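Long-range contacts in nitrite oxidoreductase subunit A (PDB 7B04), which belongs to the molybdopterin oxidoreductase family, is similar to NarG, and carries a molybdenum atom, two MD1 molecules and an iron/sulfur cluster: residues L135-W140 against D162-D167; L392-P397 against Y831-E836; I959-A964 against Y1007-P1012. All coordinates share one frame; numbering follows the deposited sequence.

Contact 1 (L135-W140 against D162-D167); sequences LIRKGW and DNRGND
D167 reaches R137 and G139 through one oxygen. Its OD2 accepts from the backbone N of G139 at 2.7 Å, using its syn lone pair. The same OD2 forms a salt bridge with R137 NH1 at 2.7 Å. The hydrogen bond within that bridge is weak, because it bends to 129°. The guanidinium and carboxylate planes stand 63° apart, so the two groups do not meet as a flat pair. OD1 lies against the side chain of K138, 3.6 Å from its CB, while the lysine chain runs on away from the contact. R137 extends with CG anti to its own N (chi1 -170°) and then bends at chi3. The anti first torsion lays CG near OD2, and the bend folds the guanidinium back so that NH1 reaches the same oxygen. R164 crosses R137 at about a right angle. Its CG sits over one guanidinium face, and W140 N lies over the opposite face. R137 NH2 and R164 NE come within 3.8 Å, but both arginines form salt bridges with D692, which probably balances their charge. Further out, R164 NH2 donates to I674 O, and R137 NH1 also bonds Y159 O. R137 occupies the N-cap position of helix 138-145. The contact thus brings a loop carboxylate to a helix N-terminus, where strand 135-137 leaves the mixed sheet between strands 169-171 and 693-696.

Contact 2 (L392-P397 against Y831-E836); sequences LKRVSP and YNDEPE
Y831 and D833 turn their side chains toward L392, K393 and R394 through different first torsions. In Y831, CG is anti to the backbone N (chi1 -162°), which carries the hydroxyl out to L392. In D833, CG stands between the backbone N and the carbonyl carbon (chi1 61°), and OD2 faces R394. Y831 OH donates to L392 O at 3.1 Å, in the carbonyl plane and on a lone pair. The carbonyl oxygen itself lies at the ring edge, near the ring plane. L392 CB packs against the same hydroxyl oxygen at 3.6 Å. The F844 ring packs edge-to-face with Y831. These bonds join the loop after strand 386-388, in the molybdopterin oxidoreductase part of the chain, to the loop that enters helix 835-840, where E834 is the N-cap residue. D833 OD2 takes a straight but weak bond from R394 N at 3.4 Å. It also forms a long salt bridge with R394 NE, at 3.8 Å. R394 bends at chi3, and its NH2 donates to Y831 O at 3.1 Å. That bond is oblique at both ends: NH2 is above the carbonyl plane, and the oxygen is tilted out of the guanidinium plane. R394 NH1 has a long, weak ion pair with D382. The K393 side chain crosses that of D833 at about a right angle, and its CB lies 3.9 Å from D833 OD2.

Contact 3 (I959-A964 against Y1007-P1012); sequences IHPQAA and YNPAYP
P961 packs over the face of Y1007 in the tight half of this contact. Its CA sits 4.0 Å from the ring centroid and 9° off the ring normal, a CH-pi contact over the centre of the face. P961 CB packs on the same face, 4.0 Å from Y1007 CD2. A964 CB approaches Y1007 CE1 obliquely at 3.4 Å, and the tyrosine OH is held by I969 O. P961 CD also meets P1009 CB at 3.9 Å. One backbone bond runs across, from N1008 N to I959 O at 3.1 Å, beside a parallel bridge between I959 and Y1007. Strands 956-959 and 1001-1007 belong to a six-stranded mixed sheet, consistent with the double-psi barrel of this family. Helix 961-966 starts just after the bridge, and H960 ND1 caps it by accepting from Q962 N. The looser side is built round the partly exposed H960. With CG anti to its N (chi1 -172°), its ring edge faces Y1011 O, 3.0 Å from CD2. P1012 O lies farther off, 3.9 Å from H960 CB. N1008 makes an Asx turn with A1010 N, and its ND2 donates to D147 O of subunit B. N153 of that subunit packs on H960.

In the fold
The three contacts share no strand or helix and do not touch; their nearest atoms are about 30 to 35 Å apart. The centre of each lies about 28 to 30 Å from the centre of the chain, and contacts 1 and 2 are on opposite sides of it. All are mostly buried, but only contact 2 includes an exposed residue. Contact 1 is charged and works at the end of a strand within a sheet. Contact 2 is also polar, but it joins two loops and its charged links are long or weak. Contact 3 is mainly apolar packing beside a strand pair. It alone meets subunit B, and its Y1011 side chain lies about 5 Å from a bound MD1.

Contact 1 (L135-W140 against D162-D167)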
loop_
_atom_site.group_PDB
_atom_site.type_symbol
_atom_site.label_atom_id
_atom_site.label_comp_id
_atom_site.label_asym_id
_atom_site.label_seq_id
_atom_site.Cartn_x
_atom_site.Cartn_y
_atom_site.Cartn_z
ATOM N N LEU B 135 -10.142 -15.744 -23.586
ATOM C CA LEU B 135 -9.050 -15.597 -24.534
ATOM C C LEU B 135 -8.403 -16.946 -24.814
ATOM O O LEU B 135 -8.229 -17.765 -23.905
ATOM C CB LEU B 135 -7.989 -14.624 -24.013
ATOM C CG LEU B 135 -8.397 -13.161 -23.858
ATOM C CD1 LEU B 135 -7.294 -12.374 -23.168
ATOM C CD2 LEU B 135 -8.716 -12.566 -25.213
ATOM N N ILE B 136 -8.052 -17.167 -26.077
ATOM C CA ILE B 136 -7.267 -18.319 -26.496
ATOM C C ILE B 136 -6.164 -17.816 -27.418
ATOM O O ILE B 136 -6.391 -16.929 -28.247
ATOM C CB ILE B 136 -8.138 -19.390 -27.193
ATOM C CG1 ILE B 136 -7.294 -20.608 -27.576
ATOM C CG2 ILE B 136 -8.848 -18.812 -28.411
ATOM C CD1 ILE B 136 -8.109 -21.784 -28.071
ATOM N N ARG B 137 -4.965 -18.369 -27.261
ATOM C CA ARG B 137 -3.830 -17.926 -28.057
ATOM C C ARG B 137 -3.917 -18.504 -29.463
ATOM O O ARG B 137 -4.297 -19.664 -29.652
ATOM C CB ARG B 137 -2.515 -18.331 -27.394
ATOM C CG ARG B 137 -1.290 -17.704 -28.037
ATOM C CD ARG B 137 -0.036 -18.069 -27.273
ATOM N NE ARG B 137 0.130 -19.515 -27.206
ATOM C CZ ARG B 137 0.645 -20.255 -28.182
ATOM N NH1 ARG B 137 1.057 -19.692 -29.310
ATOM N NH2 ARG B 137 0.747 -21.564 -28.025
ATOM N N LYS B 138 -3.563 -17.680 -30.451
ATOM C CA LYS B 138 -3.716 -18.079 -31.847
ATOM C C LYS B 138 -2.880 -19.313 -32.170
ATOM O O LYS B 138 -3.363 -20.250 -32.814
ATOM C CB LYS B 138 -3.339 -16.919 -32.770
ATOM C CG LYS B 138 -3.558 -17.216 -34.246
ATOM C CD LYS B 138 -3.111 -16.058 -35.125
ATOM C CE LYS B 138 -3.470 -16.308 -36.582
ATOM N NZ LYS B 138 -2.743 -17.482 -37.141
ATOM N N GLY B 139 -1.625 -19.337 -31.722
ATOM C CA GLY B 139 -0.776 -20.476 -32.030
ATOM C C GLY B 139 -1.100 -21.742 -31.268
ATOM O O GLY B 139 -0.487 -22.778 -31.543
ATOM N N TRP B 140 -2.069 -21.704 -30.356
ATOM C CA TRP B 140 -2.538 -22.920 -29.707
ATOM C C TRP B 140 -3.834 -23.412 -30.321
ATOM O O TRP B 140 -4.011 -24.620 -30.512
ATOM C CB TRP B 140 -2.738 -22.699 -28.205
ATOM C CG TRP B 140 -2.862 -23.983 -27.437
ATOM C CD1 TRP B 140 -1.865 -24.651 -26.788
ATOM C CD2 TRP B 140 -4.051 -24.767 -27.259
ATOM N NE1 TRP B 140 -2.359 -25.794 -26.207
ATOM C CE2 TRP B 140 -3.699 -25.889 -26.482
ATOM C CE3 TRP B 140 -5.379 -24.625 -27.675
ATOM C CZ2 TRP B 140 -4.625 -26.863 -26.115
ATOM C CZ3 TRP B 140 -6.295 -25.595 -27.313
ATOM C CH2 TRP B 140 -5.915 -26.698 -26.538
ATOM N N ASP B 162 7.737 -21.581 -28.123
ATOM C CA ASP B 162 8.969 -20.965 -27.648
ATOM C C ASP B 162 8.841 -19.450 -27.561
ATOM O O ASP B 162 9.445 -18.829 -26.679
ATOM C CB ASP B 162 10.138 -21.342 -28.559
ATOM C CG ASP B 162 9.930 -20.897 -29.995
ATOM O OD1 ASP B 162 8.788 -20.544 -30.357
ATOM O OD2 ASP B 162 10.917 -20.892 -30.759
ATOM N N ASN B 163 8.072 -18.844 -28.464
ATOM C CA ASN B 163 7.818 -17.407 -28.471
ATOM C C ASN B 163 6.312 -17.200 -28.322
ATOM O O ASN B 163 5.593 -17.050 -29.313
ATOM C CB ASN B 163 8.357 -16.767 -29.753
ATOM C CG ASN B 163 8.360 -15.252 -29.695
ATOM O OD1 ASN B 163 7.953 -14.655 -28.698
ATOM N ND2 ASN B 163 8.823 -14.621 -30.768
ATOM N N ARG B 164 5.840 -17.191 -27.076
ATOM C CA ARG B 164 4.436 -16.943 -26.779
ATOM C C ARG B 164 4.127 -15.472 -26.545
ATOM O O ARG B 164 2.951 -15.118 -26.402
ATOM C CB ARG B 164 3.998 -17.733 -25.540
ATOM C CG ARG B 164 3.713 -19.207 -25.762
ATOM C CD ARG B 164 3.022 -19.788 -24.534
ATOM N NE ARG B 164 2.637 -21.186 -24.699
ATOM C CZ ARG B 164 3.343 -22.213 -24.235
ATOM N NH1 ARG B 164 4.474 -22.000 -23.577
ATOM N NH2 ARG B 164 2.917 -23.455 -24.427
ATOM N N GLY B 165 5.141 -14.610 -26.509
ATOM C CA GLY B 165 4.921 -13.213 -26.195
ATOM C C GLY B 165 4.770 -12.341 -27.422
ATOM O O GLY B 165 4.454 -11.152 -27.311
ATOM N N ASN B 166 4.997 -12.921 -28.599
ATOM C CA ASN B 166 4.776 -12.237 -29.865
ATOM C C ASN B 166 3.626 -12.849 -30.653
ATOM O O ASN B 166 3.443 -12.516 -31.829
ATOM C CB ASN B 166 6.058 -12.237 -30.700
ATOM C CG ASN B 166 7.157 -11.404 -30.072
ATOM O OD1 ASN B 166 8.193 -11.929 -29.664
ATOM N ND2 ASN B 166 6.932 -10.098 -29.983
ATOM N N ASP B 167 2.848 -13.731 -30.033
ATOM C CA ASP B 167 1.646 -14.269 -30.645
ATOM C C ASP B 167 0.461 -13.395 -30.242
ATOM O O ASP B 167 0.617 -12.371 -29.576
ATOM C CB ASP B 167 1.453 -15.729 -30.231
ATOM C CG ASP B 167 0.522 -16.485 -31.157
ATOM O OD1 ASP B 167 -0.009 -15.873 -32.106
ATOM O OD2 ASP B 167 0.328 -17.698 -30.937
#

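Contact 2 (L392-P397 against Y831-E836)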
loop_
_atom_site.group_PDB
_atom_site.type_symbol
_atom_site.label_atom_id
_atom_site.label_comp_id
_atom_site.label_asym_id
_atom_site.label_seq_id
_atom_site.Cartn_x
_atom_site.Cartn_y
_atom_site.Cartn_z
ATOM N N LEU B 392 24.510 -39.815 17.754
ATOM C CA LEU B 392 23.965 -38.469 17.933
ATOM C C LEU B 392 22.443 -38.459 18.012
ATOM O O LEU B 392 21.832 -37.383 17.970
ATOM C CB LEU B 392 24.435 -37.498 16.842
ATOM C CG LEU B 392 25.950 -37.294 16.793
ATOM C CD1 LEU B 392 26.342 -36.540 15.537
ATOM C CD2 LEU B 392 26.432 -36.569 18.041
ATOM N N LYS B 393 21.813 -39.626 18.117
ATOM C CA LYS B 393 20.382 -39.716 18.346
ATOM C C LYS B 393 20.107 -39.593 19.839
ATOM O O LYS B 393 21.012 -39.690 20.671
ATOM C CB LYS B 393 19.828 -41.057 17.869
ATOM C CG LYS B 393 19.718 -41.293 16.383
ATOM C CD LYS B 393 19.033 -42.642 16.177
ATOM C CE LYS B 393 18.752 -42.947 14.722
ATOM N NZ LYS B 393 18.031 -44.245 14.598
ATOM N N ARG B 394 18.843 -39.364 20.187
ATOM C CA ARG B 394 18.489 -39.395 21.596
ATOM C C ARG B 394 18.496 -40.835 22.084
ATOM O O ARG B 394 18.134 -41.763 21.355
ATOM C CB ARG B 394 17.131 -38.765 21.893
ATOM C CG ARG B 394 16.855 -37.417 21.301
ATOM C CD ARG B 394 15.357 -37.264 21.239
ATOM N NE ARG B 394 14.940 -36.463 20.106
ATOM C CZ ARG B 394 14.953 -35.137 20.088
ATOM N NH1 ARG B 394 15.355 -34.454 21.152
ATOM N NH2 ARG B 394 14.554 -34.497 19.002
ATOM N N VAL B 395 18.901 -41.007 23.337
ATOM C CA VAL B 395 18.997 -42.323 23.940
ATOM C C VAL B 395 17.616 -42.958 23.991
ATOM O O VAL B 395 16.605 -42.282 24.224
ATOM C CB VAL B 395 19.603 -42.173 25.342
ATOM C CG1 VAL B 395 18.866 -41.059 26.048
ATOM C CG2 VAL B 395 19.541 -43.475 26.131
ATOM N N SER B 396 17.561 -44.260 23.726
ATOM C CA SER B 396 16.314 -44.996 23.642
ATOM C C SER B 396 16.253 -46.025 24.761
ATOM O O SER B 396 17.218 -46.780 24.948
ATOM C CB SER B 396 16.169 -45.697 22.289
ATOM O OG SER B 396 14.916 -46.353 22.205
ATOM N N PRO B 397 15.159 -46.088 25.528
ATOM C CA PRO B 397 15.070 -47.106 26.588
ATOM C C PRO B 397 15.319 -48.516 26.080
ATOM O O PRO B 397 15.814 -49.355 26.836
ATOM C CB PRO B 397 13.638 -46.932 27.120
ATOM C CG PRO B 397 13.224 -45.557 26.689
ATOM C CD PRO B 397 13.906 -45.329 25.380
ATOM N N TYR B 831 16.839 -29.697 19.019
ATOM C CA TYR B 831 17.713 -30.729 18.416
ATOM C C TYR B 831 16.882 -31.638 17.514
ATOM O O TYR B 831 15.738 -31.875 17.847
ATOM C CB TYR B 831 18.321 -31.586 19.526
ATOM C CG TYR B 831 19.524 -32.371 19.084
ATOM C CD1 TYR B 831 20.709 -31.730 18.790
ATOM C CD2 TYR B 831 19.469 -33.737 18.923
ATOM C CE1 TYR B 831 21.817 -32.426 18.357
ATOM C CE2 TYR B 831 20.568 -34.445 18.481
ATOM C CZ TYR B 831 21.744 -33.788 18.204
ATOM O OH TYR B 831 22.829 -34.457 17.749
ATOM N N ASN B 832 17.450 -32.109 16.402
ATOM C CA ASN B 832 16.733 -33.037 15.486
ATOM C C ASN B 832 17.659 -34.227 15.193
ATOM O O ASN B 832 18.713 -33.998 14.632
ATOM C CB ASN B 832 16.173 -32.294 14.270
ATOM C CG ASN B 832 14.940 -31.465 14.561
ATOM O OD1 ASN B 832 15.024 -30.296 14.889
ATOM N ND2 ASN B 832 13.774 -32.051 14.422
ATOM N N ASP B 833 17.241 -35.458 15.512
ATOM C CA ASP B 833 18.130 -36.605 15.368
ATOM C C ASP B 833 17.858 -37.419 14.108
ATOM O O ASP B 833 18.454 -38.486 13.940
ATOM C CB ASP B 833 18.052 -37.508 16.605
ATOM C CG ASP B 833 16.666 -38.083 16.831
ATOM O OD1 ASP B 833 15.725 -37.699 16.105
ATOM O OD2 ASP B 833 16.521 -38.924 17.744
ATOM N N GLU B 834 16.972 -36.953 13.231
ATOM C CA GLU B 834 16.651 -37.703 12.023
ATOM C C GLU B 834 17.911 -37.911 11.181
ATOM O O GLU B 834 18.772 -37.024 11.124
ATOM C CB GLU B 834 15.578 -36.976 11.210
ATOM C CG GLU B 834 14.179 -37.076 11.810
ATOM C CD GLU B 834 13.931 -36.047 12.900
ATOM O OE1 GLU B 834 14.807 -35.185 13.119
ATOM O OE2 GLU B 834 12.857 -36.101 13.539
ATOM N N PRO B 835 18.055 -39.070 10.522
ATOM C CA PRO B 835 19.336 -39.385 9.856
ATOM C C PRO B 835 19.779 -38.362 8.822
ATOM O O PRO B 835 20.967 -38.016 8.783
ATOM C CB PRO B 835 19.062 -40.753 9.211
ATOM C CG PRO B 835 17.947 -41.336 10.013
ATOM C CD PRO B 835 17.085 -40.172 10.402
ATOM N N GLU B 836 18.867 -37.871 7.981
ATOM C CA GLU B 836 19.263 -36.910 6.955
ATOM C C GLU B 836 19.770 -35.616 7.579
ATOM O O GLU B 836 20.707 -34.994 7.064
ATOM C CB GLU B 836 18.091 -36.625 6.018
ATOM C CG GLU B 836 17.550 -37.845 5.293
ATOM C CD GLU B 836 16.459 -38.550 6.075
ATOM O OE1 GLU B 836 16.111 -38.074 7.175
ATOM O OE2 GLU B 836 15.946 -39.579 5.586
#

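Contact 3 (I959-A964 against Y1007-P1012)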
loop_
_atom_site.group_PDB
_atom_site.type_symbol
_atom_site.label_atom_id
_atom_site.label_comp_id
_atom_site.label_asym_id
_atom_site.label_seq_id
_atom_site.Cartn_x
_atom_site.Cartn_y
_atom_site.Cartn_z
ATOM N N ILE B 959 19.160 2.226 -2.993
ATOM C CA ILE B 959 20.605 2.057 -2.885
ATOM C C ILE B 959 21.139 3.126 -1.939
ATOM O O ILE B 959 20.648 4.261 -1.928
ATOM C CB ILE B 959 21.297 2.104 -4.267
ATOM C CG1 ILE B 959 22.799 1.834 -4.126
ATOM C CG2 ILE B 959 21.025 3.424 -4.971
ATOM C CD1 ILE B 959 23.478 1.460 -5.426
ATOM N N HIS B 960 22.137 2.761 -1.144
ATOM C CA HIS B 960 22.781 3.726 -0.266
ATOM C C HIS B 960 23.478 4.809 -1.088
ATOM O O HIS B 960 24.091 4.508 -2.119
ATOM C CB HIS B 960 23.787 3.023 0.646
ATOM C CG HIS B 960 24.364 3.907 1.706
ATOM N ND1 HIS B 960 25.480 4.689 1.498
ATOM C CD2 HIS B 960 23.978 4.136 2.983
ATOM C CE1 HIS B 960 25.758 5.359 2.601
ATOM N NE2 HIS B 960 24.861 5.042 3.518
ATOM N N PRO B 961 23.390 6.079 -0.670
ATOM C CA PRO B 961 23.989 7.162 -1.478
ATOM C C PRO B 961 25.467 6.963 -1.765
ATOM O O PRO B 961 25.906 7.167 -2.905
ATOM C CB PRO B 961 23.731 8.410 -0.622
ATOM C CG PRO B 961 22.549 8.058 0.214
ATOM C CD PRO B 961 22.690 6.597 0.518
ATOM N N GLN B 962 26.253 6.577 -0.758
ATOM C CA GLN B 962 27.677 6.353 -0.983
ATOM C C GLN B 962 27.897 5.221 -1.976
ATOM O O GLN B 962 28.790 5.297 -2.830
ATOM C CB GLN B 962 28.385 6.057 0.339
ATOM C CG GLN B 962 29.898 5.958 0.219
ATOM C CD GLN B 962 30.526 7.241 -0.292
ATOM O OE1 GLN B 962 30.928 7.329 -1.453
ATOM N NE2 GLN B 962 30.613 8.245 0.573
ATOM N N ALA B 963 27.103 4.154 -1.869
ATOM C CA ALA B 963 27.235 3.033 -2.793
ATOM C C ALA B 963 27.049 3.489 -4.234
ATOM O O ALA B 963 27.855 3.158 -5.109
ATOM C CB ALA B 963 26.230 1.940 -2.436
ATOM N N ALA B 964 26.012 4.287 -4.493
ATOM C CA ALA B 964 25.768 4.758 -5.853
ATOM C C ALA B 964 26.860 5.716 -6.315
ATOM O O ALA B 964 27.260 5.689 -7.485
ATOM C CB ALA B 964 24.394 5.416 -5.940
ATOM N N TYR B 1007 18.159 7.149 -3.789
ATOM C CA TYR B 1007 19.001 7.297 -2.609
ATOM C C TYR B 1007 18.163 7.083 -1.358
ATOM O O TYR B 1007 17.168 7.783 -1.143
ATOM C CB TYR B 1007 19.652 8.678 -2.572
ATOM C CG TYR B 1007 20.836 8.847 -3.493
ATOM C CD1 TYR B 1007 21.250 7.817 -4.326
ATOM C CD2 TYR B 1007 21.546 10.041 -3.525
ATOM C CE1 TYR B 1007 22.328 7.976 -5.170
ATOM C CE2 TYR B 1007 22.630 10.206 -4.366
ATOM C CZ TYR B 1007 23.017 9.169 -5.185
ATOM O OH TYR B 1007 24.096 9.327 -6.023
ATOM N N ASN B 1008 18.560 6.114 -0.537
ATOM C CA ASN B 1008 17.951 5.901 0.772
ATOM C C ASN B 1008 19.065 5.500 1.730
ATOM O O ASN B 1008 19.485 4.332 1.751
ATOM C CB ASN B 1008 16.855 4.840 0.722
ATOM C CG ASN B 1008 16.003 4.821 1.978
ATOM O OD1 ASN B 1008 16.243 5.578 2.919
ATOM N ND2 ASN B 1008 14.998 3.952 1.998
ATOM N N PRO B 1009 19.567 6.434 2.537
ATOM C CA PRO B 1009 20.619 6.103 3.503
ATOM C C PRO B 1009 20.135 5.311 4.706
ATOM O O PRO B 1009 20.911 5.112 5.644
ATOM C CB PRO B 1009 21.139 7.485 3.930
ATOM C CG PRO B 1009 20.005 8.403 3.702
ATOM C CD PRO B 1009 19.261 7.875 2.516
ATOM N N ALA B 1010 18.879 4.857 4.692
ATOM C CA ALA B 1010 18.389 3.957 5.723
ATOM C C ALA B 1010 18.942 2.550 5.555
ATOM O O ALA B 1010 18.846 1.746 6.487
ATOM C CB ALA B 1010 16.860 3.919 5.709
ATOM N N TYR B 1011 19.519 2.236 4.380
ATOM C CA TYR B 1011 20.056 0.924 4.069
ATOM C C TYR B 1011 21.567 0.888 4.264
ATOM O O TYR B 1011 22.250 1.903 4.093
ATOM C CB TYR B 1011 19.721 0.537 2.625
ATOM C CG TYR B 1011 18.272 0.166 2.447
ATOM C CD1 TYR B 1011 17.851 -1.147 2.601
ATOM C CD2 TYR B 1011 17.320 1.131 2.153
ATOM C CE1 TYR B 1011 16.524 -1.491 2.450
ATOM C CE2 TYR B 1011 15.991 0.797 2.002
ATOM C CZ TYR B 1011 15.599 -0.516 2.153
ATOM O OH TYR B 1011 14.277 -0.858 2.006
ATOM N N PRO B 1012 22.108 -0.272 4.626
ATOM C CA PRO B 1012 23.564 -0.430 4.657
ATOM C C PRO B 1012 24.154 -0.397 3.256
ATOM O O PRO B 1012 23.456 -0.531 2.248
ATOM C CB PRO B 1012 23.764 -1.798 5.316
ATOM C CG PRO B 1012 22.492 -2.526 5.072
ATOM C CD PRO B 1012 21.408 -1.487 5.076
#